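PDB 5GVJ: enoyl-[acyl-carrier-protein] reductase [FMN] from Thermotoga maritima, which probably reduces the enoyl groups of acyl-carrier-protein thioesters with NADH, using FMN, in bacterial fatty acid synthesis. Local coordinates for residues 15-20 with 292-297; 196-201 with 210-215. The protein carries 1 engineered substitution. All coordinates share one frame; numbering follows the deposited sequence.

Contact 1 of 2, residues 15-20 with 292-297; sequences HPILMG and QIIEDI
Over one face of the His15 imidazole sits the CG2 methyl of Ile294, in a CH-pi contact. The methyl stands 3.5 Å above the ring plane and is displaced toward the rim, so its closest approach is to His15 CD2, 3.6 Å from Ile294 CG2. Ile294 points CG2 anti to its backbone N, with CG1 swung to the other flank at a chi1 of -65°; the shorter branch, a single methyl on the beta carbon, is the one offered to the ring. Ile17 meets the same helix one turn further on with the far end of its longer branch: CD1 lies 3.8 Å from Ile297 CG2, the two side chains crossing at a slant, and 4.2 Å from Ile294 CG2. An extended chain, chi2 174°, carries that methyl toward the helix. Isoleucines suit both sides, since beta branching limits the rotamers and gives each a near methyl (CG2) and a far one (CD1), while the flat ring of His15 offers a face on which a methyl can rest. Strand 17-18 belongs to the parallel sheet of a TIM-barrel-type fold, where its backbone bonds to Leu40 and Val190, and helix 290-309 packs against it. With no hydrogen bond between the segments, the contact rests on dispersion and on the exclusion of water from four buried residues, the imidazole taking part through its pi face.

Contact 2 of 2, residues 196-201 with 210-215; sequences FVASVE and EKIVKA. With NA (sodium ion), chain C.
Ile212 meets the end of helix 193-197 with both of its branches. Its CB bond is aimed at that segment, and from CB the CG2 methyl leaves on one side to lie 3.9 Å from Ala198 CB. The longer branch goes by CG1, set anti to the carbonyl carbon (chi1 -69°), and runs out extended to CD1, which rests 3.7 Å from Val197 CG1; there the two side chains cross at about a right angle. Ala198, the first residue past the helix and the centre of an inverse gamma turn, offers a single methyl, small enough for the isoleucine to come up close. This is helix-end packing between two consecutive helices of the FMN-binding TIM-barrel-type fold, close to Thr194, an FMN ligand in another structure of this protein. Ser199 OG gives a 2.8 Å hydrogen bond to Phe196 O, in the last turn of the first helix. At the C-terminal end of helix 206-214 a sodium ion ties the backbone to the chain just before helix 290-309: Ile212 O holds it at 2.4 Å, joined by the carbonyls of Val213 and Ala215, and a water and the carbonyl oxygens of Ala281 and Ile284 complete the shell.

In the fold
Contact 2 is nested along the chain inside the long loop that contact 1 closes, and their centres lie 15 Å apart. They meet directly through Phe196, whose ring packs with CE2 3.6 Å from Ile17 CG2 and with CE1 3.7 Å from Ile293 CG2. Helix 193-197 thus lies beside both strand 17-18 and helix 290-309, following strand 189-191, the neighbour of 17-18 in the parallel sheet. FMN, absent from this chain, is bound in another structure of the protein by Gly21, just after 15-20, and by Gly193 and Thr194, just before 196-201. Contact 1 thus joins the first strand to the last helix, and contact 2 packs two consecutive helices, both near residues that bind the flavin.

Contact 1 of 2, residues 15-20 with 292-297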
loop_
_atom_site.group_PDB
_atom_site.type_symbol
_atom_site.label_atom_id
_atom_site.label_comp_id
_atom_site.label_asym_id
_atom_site.label_seq_id
_atom_site.Cartn_x
_atom_site.Cartn_y
_atom_site.Cartn_z
ATOM N N HIS A 15 -1.965 -24.018 1.525
ATOM C CA HIS A 15 -2.430 -22.657 1.744
ATOM C C HIS A 15 -1.602 -21.677 0.923
ATOM O O HIS A 15 -0.392 -21.861 0.780
ATOM C CB HIS A 15 -2.349 -22.236 3.225
ATOM C CG HIS A 15 -2.916 -23.239 4.178
ATOM N ND1 HIS A 15 -4.243 -23.606 4.167
ATOM C CD2 HIS A 15 -2.333 -23.951 5.174
ATOM C CE1 HIS A 15 -4.455 -24.505 5.113
ATOM N NE2 HIS A 15 -3.314 -24.730 5.739
ATOM N N PRO A 16 -2.223 -20.607 0.396
ATOM C CA PRO A 16 -1.507 -19.644 -0.462
ATOM C C PRO A 16 -0.740 -18.606 0.356
ATOM O O PRO A 16 -0.937 -17.397 0.214
ATOM C CB PRO A 16 -2.655 -19.019 -1.263
ATOM C CG PRO A 16 -3.780 -18.961 -0.212
ATOM C CD PRO A 16 -3.648 -20.269 0.547
ATOM N N ILE A 17 0.131 -19.089 1.240
ATOM C CA ILE A 17 0.792 -18.272 2.249
ATOM C C ILE A 17 2.269 -18.641 2.274
ATOM O O ILE A 17 2.609 -19.811 2.479
ATOM C CB ILE A 17 0.148 -18.473 3.632
ATOM C CG1 ILE A 17 -1.326 -18.033 3.590
ATOM C CG2 ILE A 17 0.912 -17.708 4.702
ATOM C CD1 ILE A 17 -2.103 -18.332 4.891
ATOM N N LEU A 18 3.145 -17.658 2.035
ATOM C CA LEU A 18 4.587 -17.853 2.135
ATOM C C LEU A 18 5.137 -17.057 3.311
ATOM O O LEU A 18 4.608 -16.002 3.655
ATOM C CB LEU A 18 5.339 -17.404 0.865
ATOM C CG LEU A 18 4.879 -17.642 -0.574
ATOM C CD1 LEU A 18 6.052 -17.407 -1.549
ATOM C CD2 LEU A 18 4.216 -18.973 -0.803
ATOM N N MET A 19 6.193 -17.580 3.941
ATOM C CA MET A 19 6.988 -16.791 4.872
ATOM C C MET A 19 8.047 -16.020 4.083
ATOM O O MET A 19 8.186 -16.186 2.872
ATOM C CB MET A 19 7.633 -17.685 5.953
ATOM C CG MET A 19 8.828 -18.479 5.484
ATOM S SD MET A 19 9.601 -19.500 6.784
ATOM C CE MET A 19 11.049 -18.525 7.164
ATOM N N GLY A 20 8.803 -15.173 4.775
ATOM C CA GLY A 20 9.764 -14.321 4.090
ATOM C C GLY A 20 11.060 -14.957 3.609
ATOM O O GLY A 20 11.478 -14.745 2.465
ATOM N N GLN A 292 -1.575 -21.212 14.544
ATOM C CA GLN A 292 -2.640 -20.252 14.807
ATOM C C GLN A 292 -2.622 -19.115 13.792
ATOM O O GLN A 292 -3.682 -18.672 13.332
ATOM C CB GLN A 292 -2.496 -19.690 16.219
ATOM C CG GLN A 292 -3.712 -18.902 16.683
ATOM C CD GLN A 292 -4.961 -19.781 16.743
ATOM O OE1 GLN A 292 -5.998 -19.445 16.173
ATOM N NE2 GLN A 292 -4.853 -20.924 17.414
ATOM N N ILE A 293 -1.429 -18.611 13.459
ATOM C CA ILE A 293 -1.319 -17.556 12.446
ATOM C C ILE A 293 -2.061 -17.955 11.177
ATOM O O ILE A 293 -2.871 -17.189 10.639
ATOM C CB ILE A 293 0.157 -17.245 12.142
ATOM C CG1 ILE A 293 0.833 -16.607 13.357
ATOM C CG2 ILE A 293 0.280 -16.352 10.877
ATOM C CD1 ILE A 293 2.366 -16.453 13.199
ATOM N N ILE A 294 -1.794 -19.159 10.678
ATOM C CA ILE A 294 -2.416 -19.585 9.428
ATOM C C ILE A 294 -3.915 -19.790 9.612
ATOM O O ILE A 294 -4.707 -19.456 8.723
ATOM C CB ILE A 294 -1.713 -20.850 8.893
ATOM C CG1 ILE A 294 -0.265 -20.518 8.511
ATOM C CG2 ILE A 294 -2.483 -21.444 7.692
ATOM C CD1 ILE A 294 0.588 -21.712 8.151
ATOM N N GLU A 295 -4.338 -20.334 10.766
ATOM C CA GLU A 295 -5.770 -20.483 11.037
ATOM C C GLU A 295 -6.482 -19.132 11.057
ATOM O O GLU A 295 -7.577 -18.980 10.497
ATOM C CB GLU A 295 -5.996 -21.191 12.375
ATOM C CG GLU A 295 -5.682 -22.671 12.364
ATOM C CD GLU A 295 -5.526 -23.231 13.767
ATOM O OE1 GLU A 295 -6.086 -22.635 14.723
ATOM O OE2 GLU A 295 -4.826 -24.263 13.911
ATOM N N ASP A 296 -5.902 -18.152 11.748
ATOM C CA ASP A 296 -6.554 -16.846 11.859
ATOM C C ASP A 296 -6.603 -16.131 10.509
ATOM O O ASP A 296 -7.583 -15.431 10.209
ATOM C CB ASP A 296 -5.826 -15.979 12.884
ATOM C CG ASP A 296 -5.869 -16.557 14.289
ATOM O OD1 ASP A 296 -6.763 -17.384 14.598
ATOM O OD2 ASP A 296 -4.998 -16.161 15.086
ATOM N N ILE A 297 -5.538 -16.260 9.703
ATOM C CA ILE A 297 -5.539 -15.663 8.361
ATOM C C ILE A 297 -6.722 -16.179 7.559
ATOM O O ILE A 297 -7.485 -15.410 6.961
ATOM C CB ILE A 297 -4.228 -15.966 7.608
ATOM C CG1 ILE A 297 -2.983 -15.373 8.266
ATOM C CG2 ILE A 297 -4.335 -15.521 6.143
ATOM C CD1 ILE A 297 -3.213 -14.116 8.966
#

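Contact 2 of 2, residues 196-201 with 210-215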
loop_
_atom_site.group_PDB
_atom_site.type_symbol
_atom_site.label_atom_id
_atom_site.label_comp_id
_atom_site.label_asym_id
_atom_site.label_seq_id
_atom_site.Cartn_x
_atom_site.Cartn_y
_atom_site.Cartn_z
ATOM N N PHE A 196 5.537 -13.932 10.294
ATOM C CA PHE A 196 6.067 -15.231 10.707
ATOM C C PHE A 196 7.363 -15.128 11.510
ATOM O O PHE A 196 7.674 -16.056 12.267
ATOM C CB PHE A 196 6.257 -16.144 9.488
ATOM C CG PHE A 196 4.962 -16.717 8.969
ATOM C CD1 PHE A 196 4.273 -17.673 9.699
ATOM C CD2 PHE A 196 4.414 -16.271 7.769
ATOM C CE1 PHE A 196 3.071 -18.203 9.237
ATOM C CE2 PHE A 196 3.199 -16.783 7.296
ATOM C CZ PHE A 196 2.528 -17.746 8.025
ATOM N N VAL A 197 8.143 -14.055 11.350
ATOM C CA VAL A 197 9.232 -13.797 12.295
ATOM C C VAL A 197 8.676 -13.649 13.704
ATOM O O VAL A 197 9.288 -14.096 14.688
ATOM C CB VAL A 197 10.030 -12.548 11.882
ATOM C CG1 VAL A 197 10.928 -12.089 13.028
ATOM C CG2 VAL A 197 10.850 -12.825 10.626
ATOM N N ALA A 198 7.508 -13.014 13.827
ATOM C CA ALA A 198 6.831 -12.852 15.115
ATOM C C ALA A 198 5.988 -14.085 15.462
ATOM O O ALA A 198 4.789 -14.005 15.725
ATOM C CB ALA A 198 5.972 -11.595 15.101
ATOM N N SER A 199 6.643 -15.245 15.502
ATOM C CA SER A 199 5.937 -16.480 15.813
ATOM C C SER A 199 6.695 -17.275 16.868
ATOM O O SER A 199 7.893 -17.077 17.087
ATOM C CB SER A 199 5.747 -17.351 14.571
ATOM O OG SER A 199 6.990 -17.916 14.184
ATOM N N VAL A 200 5.978 -18.207 17.504
ATOM C CA VAL A 200 6.605 -19.019 18.552
ATOM C C VAL A 200 7.753 -19.837 17.972
ATOM O O VAL A 200 8.818 -19.969 18.591
ATOM C CB VAL A 200 5.561 -19.920 19.245
ATOM C CG1 VAL A 200 6.233 -20.835 20.283
ATOM C CG2 VAL A 200 4.496 -19.089 19.925
ATOM N N GLU A 201 7.573 -20.362 16.756
ATOM C CA GLU A 201 8.567 -21.227 16.136
ATOM C C GLU A 201 9.684 -20.454 15.455
ATOM O O GLU A 201 10.642 -21.073 14.972
ATOM C CB GLU A 201 7.889 -22.163 15.126
ATOM C CG GLU A 201 6.944 -23.202 15.762
ATOM C CD GLU A 201 5.577 -22.637 16.144
ATOM O OE1 GLU A 201 5.287 -21.462 15.803
ATOM O OE2 GLU A 201 4.784 -23.371 16.786
ATOM N N GLU A 210 9.916 -8.991 20.681
ATOM C CA GLU A 210 9.295 -7.976 21.525
ATOM C C GLU A 210 9.228 -6.633 20.809
ATOM O O GLU A 210 8.258 -5.885 20.969
ATOM C CB GLU A 210 10.068 -7.838 22.842
ATOM C CG GLU A 210 10.016 -9.073 23.750
ATOM C CD GLU A 210 11.123 -9.092 24.815
ATOM O OE1 GLU A 210 11.274 -10.132 25.506
ATOM O OE2 GLU A 210 11.844 -8.072 24.953
ATOM N N LYS A 211 10.262 -6.294 20.034
ATOM C CA LYS A 211 10.246 -5.021 19.323
ATOM C C LYS A 211 9.161 -4.995 18.251
ATOM O O LYS A 211 8.504 -3.965 18.056
ATOM C CB LYS A 211 11.621 -4.732 18.716
ATOM C CG LYS A 211 12.662 -4.398 19.778
ATOM C CD LYS A 211 12.278 -3.104 20.494
ATOM C CE LYS A 211 12.700 -3.122 21.968
ATOM N NZ LYS A 211 13.614 -2.000 22.331
ATOM N N ILE A 212 8.943 -6.115 17.562
ATOM C CA ILE A 212 7.872 -6.180 16.565
ATOM C C ILE A 212 6.518 -5.968 17.229
ATOM O O ILE A 212 5.680 -5.191 16.753
ATOM C CB ILE A 212 7.923 -7.519 15.812
ATOM C CG1 ILE A 212 9.174 -7.585 14.922
ATOM C CG2 ILE A 212 6.626 -7.743 15.005
ATOM C CD1 ILE A 212 9.402 -8.960 14.285
ATOM N N VAL A 213 6.283 -6.672 18.338
ATOM C CA VAL A 213 5.035 -6.528 19.076
ATOM C C VAL A 213 4.816 -5.074 19.475
ATOM O O VAL A 213 3.732 -4.514 19.279
ATOM C CB VAL A 213 5.042 -7.451 20.307
ATOM C CG1 VAL A 213 3.963 -7.043 21.286
ATOM C CG2 VAL A 213 4.868 -8.903 19.875
ATOM N N LYS A 214 5.844 -4.441 20.039
ATOM C CA LYS A 214 5.659 -3.091 20.564
ATOM C C LYS A 214 5.582 -2.060 19.450
ATOM O O LYS A 214 4.959 -1.010 19.627
ATOM C CB LYS A 214 6.799 -2.737 21.521
ATOM C CG LYS A 214 6.728 -3.438 22.873
ATOM C CD LYS A 214 7.984 -3.140 23.688
ATOM C CE LYS A 214 7.825 -3.570 25.146
ATOM N NZ LYS A 214 8.087 -5.020 25.330
ATOM N N ALA A 215 6.199 -2.339 18.304
ATOM C CA ALA A 215 6.311 -1.345 17.245
ATOM C C ALA A 215 4.942 -0.995 16.674
ATOM O O ALA A 215 4.092 -1.869 16.484
ATOM C CB ALA A 215 7.211 -1.862 16.124
HETATM NA NA NA C . 3.437 -4.298 16.834
HETATM O O HOH W 1 1.299 -3.117 17.359
#